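Local coordinates for pectate lyase (Bacillus, PDB 3VMW), which probably cleaves pectate, the polygalacturonate of plant cell walls, as a secreted lyase of polysaccharide lyase family 1, at residues N232-A237 / V265-G270. Residues are numbered along the deposited sequence; the frame is centred on the assembly and turned at random.
Sequences NSRVGA and VGWFYG. With ADA (alpha-D-galactopyranuronic acid), chain B; ADA (alpha-D-galactopyranuronic acid), chain C.
Asn232 reads the backbone of Phe268 at both ends. Its OD1 accepts the Phe268 N-H at 2.9 Å, and its ND2 donates to Phe268 O, close to the amide plane. Each donor sits about 45° above the plane of the carbonyl it binds, not on a lone pair. With CG anti to the backbone N (chi1 -173°), the amide swings toward the 265-270 segment, where ND2 meets Tyr269 CD2 at 3.6 Å, amide and ring planes 72° apart. Phe268 O takes a second bond from Gly270 N, arriving from the opposite face to ND2 and closing a gamma turn at Tyr269. Earlier along that segment, Gly266 O accepts a nearly straight bond from Ser233 N, in the parallel pairing of strands 231-234 and 265-266.

Arg234 runs past the indole of Trp267, its CG 3.7 Å from CD1, while Trp267 NE1 donates a hydrogen bond to Gly270 O, near the indole plane. A bend at chi3 carries the guanidinium out with Gly270 over one face; Ser271 holds NE. End-on and bidentate, NH1 hydrogen-bonds O6B (2.8 Å) and NH2 O6A (2.7 Å) of the chain B galacturonate, the carboxylate at the guanidinium edge. Tyr269, its hydroxyl hydrogen-bonded to Asp228, packs Phe268 CB against one ring face and the chain C sugar against the other. The bound galacturonates are consistent with a substrate-binding cleft on the flank of the right-handed parallel beta-helix of pectate lyases.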
loop_
_atom_site.group_PDB
_atom_site.type_symbol
_atom_site.label_atom_id
_atom_site.label_comp_id
_atom_site.label_asym_id
_atom_site.label_seq_id
_atom_site.Cartn_x
_atom_site.Cartn_y
_atom_site.Cartn_z
ATOM N N ASN A 232 -13.427 -1.393 2.536
ATOM C CA ASN A 232 -14.488 -1.978 1.742
ATOM C C ASN A 232 -14.156 -3.442 1.501
ATOM O O ASN A 232 -13.215 -3.742 0.780
ATOM C CB ASN A 232 -14.578 -1.245 0.395
ATOM C CG ASN A 232 -15.788 -1.694 -0.428
ATOM O OD1 ASN A 232 -16.512 -2.601 -0.015
ATOM N ND2 ASN A 232 -16.009 -1.060 -1.597
ATOM N N SER A 233 -14.920 -4.348 2.096
ATOM C CA SER A 233 -14.556 -5.756 2.091
ATOM C C SER A 233 -15.534 -6.494 1.189
ATOM O O SER A 233 -16.713 -6.514 1.452
ATOM C CB SER A 233 -14.588 -6.330 3.514
ATOM O OG SER A 233 -14.253 -7.710 3.538
ATOM N N ARG A 234 -15.015 -7.073 0.111
ATOM C CA ARG A 234 -15.856 -7.598 -0.974
ATOM C C ARG A 234 -15.521 -9.041 -1.321
ATOM O O ARG A 234 -14.397 -9.509 -1.083
ATOM C CB ARG A 234 -15.646 -6.733 -2.222
ATOM C CG ARG A 234 -16.245 -5.339 -2.081
ATOM C CD ARG A 234 -15.492 -4.319 -2.930
ATOM N NE ARG A 234 -15.912 -4.358 -4.342
ATOM C CZ ARG A 234 -15.959 -3.284 -5.133
ATOM N NH1 ARG A 234 -16.377 -3.390 -6.392
ATOM N NH2 ARG A 234 -15.575 -2.093 -4.659
ATOM N N VAL A 235 -16.500 -9.735 -1.898
ATOM C CA VAL A 235 -16.291 -11.088 -2.400
ATOM C C VAL A 235 -15.408 -11.994 -1.537
ATOM O O VAL A 235 -14.427 -12.569 -2.028
ATOM C CB VAL A 235 -15.855 -11.119 -3.912
ATOM C CG1 VAL A 235 -17.074 -10.895 -4.805
ATOM C CG2 VAL A 235 -14.757 -10.102 -4.238
ATOM N N GLY A 236 -15.799 -12.155 -0.269
ATOM C CA GLY A 236 -15.218 -13.174 0.580
ATOM C C GLY A 236 -13.902 -12.751 1.222
ATOM O O GLY A 236 -13.284 -13.525 1.956
ATOM N N ALA A 237 -13.453 -11.537 0.941
ATOM C CA ALA A 237 -12.383 -10.961 1.749
ATOM C C ALA A 237 -12.639 -11.126 3.246
ATOM O O ALA A 237 -13.811 -11.150 3.699
ATOM C CB ALA A 237 -12.191 -9.453 1.419
ATOM N N VAL A 265 -16.048 0.654 7.786
ATOM C CA VAL A 265 -15.898 -0.684 7.227
ATOM C C VAL A 265 -17.274 -1.155 6.748
ATOM O O VAL A 265 -18.306 -0.849 7.360
ATOM C CB VAL A 265 -15.318 -1.669 8.268
ATOM C CG1 VAL A 265 -16.245 -1.780 9.478
ATOM C CG2 VAL A 265 -15.048 -3.052 7.624
ATOM N N GLY A 266 -17.300 -1.884 5.640
ATOM C CA GLY A 266 -18.571 -2.391 5.139
ATOM C C GLY A 266 -18.355 -2.939 3.743
ATOM O O GLY A 266 -17.230 -3.196 3.335
ATOM N N TRP A 267 -19.453 -3.126 3.019
ATOM C CA TRP A 267 -19.445 -3.591 1.644
ATOM C C TRP A 267 -20.083 -2.460 0.853
ATOM O O TRP A 267 -21.255 -2.099 1.107
ATOM C CB TRP A 267 -20.322 -4.868 1.545
ATOM C CG TRP A 267 -20.536 -5.336 0.160
ATOM C CD1 TRP A 267 -19.760 -5.079 -0.938
ATOM C CD2 TRP A 267 -21.627 -6.149 -0.295
ATOM N NE1 TRP A 267 -20.310 -5.697 -2.048
ATOM C CE2 TRP A 267 -21.453 -6.353 -1.679
ATOM C CE3 TRP A 267 -22.737 -6.719 0.336
ATOM C CZ2 TRP A 267 -22.356 -7.104 -2.448
ATOM C CZ3 TRP A 267 -23.640 -7.473 -0.435
ATOM C CH2 TRP A 267 -23.436 -7.664 -1.805
ATOM N N PHE A 268 -19.332 -1.888 -0.085
ATOM C CA PHE A 268 -19.766 -0.676 -0.782
ATOM C C PHE A 268 -19.550 -0.788 -2.298
ATOM O O PHE A 268 -18.680 -1.532 -2.742
ATOM C CB PHE A 268 -18.982 0.549 -0.253
ATOM C CG PHE A 268 -18.958 0.662 1.248
ATOM C CD1 PHE A 268 -20.114 0.953 1.949
ATOM C CD2 PHE A 268 -17.756 0.486 1.962
ATOM C CE1 PHE A 268 -20.092 1.043 3.343
ATOM C CE2 PHE A 268 -17.726 0.583 3.341
ATOM C CZ PHE A 268 -18.897 0.864 4.035
ATOM N N TYR A 269 -20.350 -0.047 -3.072
ATOM C CA TYR A 269 -20.075 0.209 -4.490
ATOM C C TYR A 269 -20.329 -0.933 -5.479
ATOM O O TYR A 269 -20.835 -0.709 -6.580
ATOM C CB TYR A 269 -18.632 0.632 -4.651
ATOM C CG TYR A 269 -18.250 1.841 -3.849
ATOM C CD1 TYR A 269 -19.120 2.921 -3.678
ATOM C CD2 TYR A 269 -17.002 1.911 -3.269
ATOM C CE1 TYR A 269 -18.709 4.067 -2.910
ATOM C CE2 TYR A 269 -16.601 3.003 -2.513
ATOM C CZ TYR A 269 -17.440 4.072 -2.345
ATOM O OH TYR A 269 -16.973 5.125 -1.600
ATOM N N GLY A 270 -19.937 -2.152 -5.139
ATOM C CA GLY A 270 -19.993 -3.191 -6.154
ATOM C C GLY A 270 -19.474 -4.541 -5.732
ATOM O O GLY A 270 -19.255 -4.776 -4.534
HETATM C C1 ADA B . -14.988 3.565 -8.105
HETATM C C2 ADA B . -14.582 3.441 -9.568
HETATM C C3 ADA B . -15.417 2.432 -10.280
HETATM C C4 ADA B . -15.459 1.139 -9.640
HETATM C C5 ADA B . -15.831 1.269 -8.166
HETATM C C6 ADA B . -15.773 0.041 -7.385
HETATM O O2 ADA B . -14.777 4.708 -10.117
HETATM O O3 ADA B . -14.876 2.279 -11.622
HETATM O O4 ADA B . -14.151 0.568 -9.726
HETATM O O5 ADA B . -15.020 2.306 -7.472
HETATM O O6B ADA B . -16.309 -1.011 -7.819
HETATM O O6A ADA B . -15.251 0.042 -6.220
HETATM C C1 ADA C . -18.596 6.578 -7.292
HETATM C C2 ADA C . -18.882 5.272 -7.996
HETATM C C3 ADA C . -18.424 4.120 -7.170
HETATM C C4 ADA C . -17.007 4.208 -6.866
HETATM C C5 ADA C . -16.764 5.485 -6.126
HETATM C C6 ADA C . -15.356 5.706 -5.790
HETATM O O2 ADA C . -20.255 5.186 -8.288
HETATM O O3 ADA C . -18.806 2.878 -7.784
HETATM O O4 ADA C . -16.230 4.198 -8.104
HETATM O O5 ADA C . -17.236 6.655 -6.930
HETATM O O6B ADA C . -14.719 4.902 -5.074
HETATM O O6A ADA C . -14.783 6.741 -6.230
#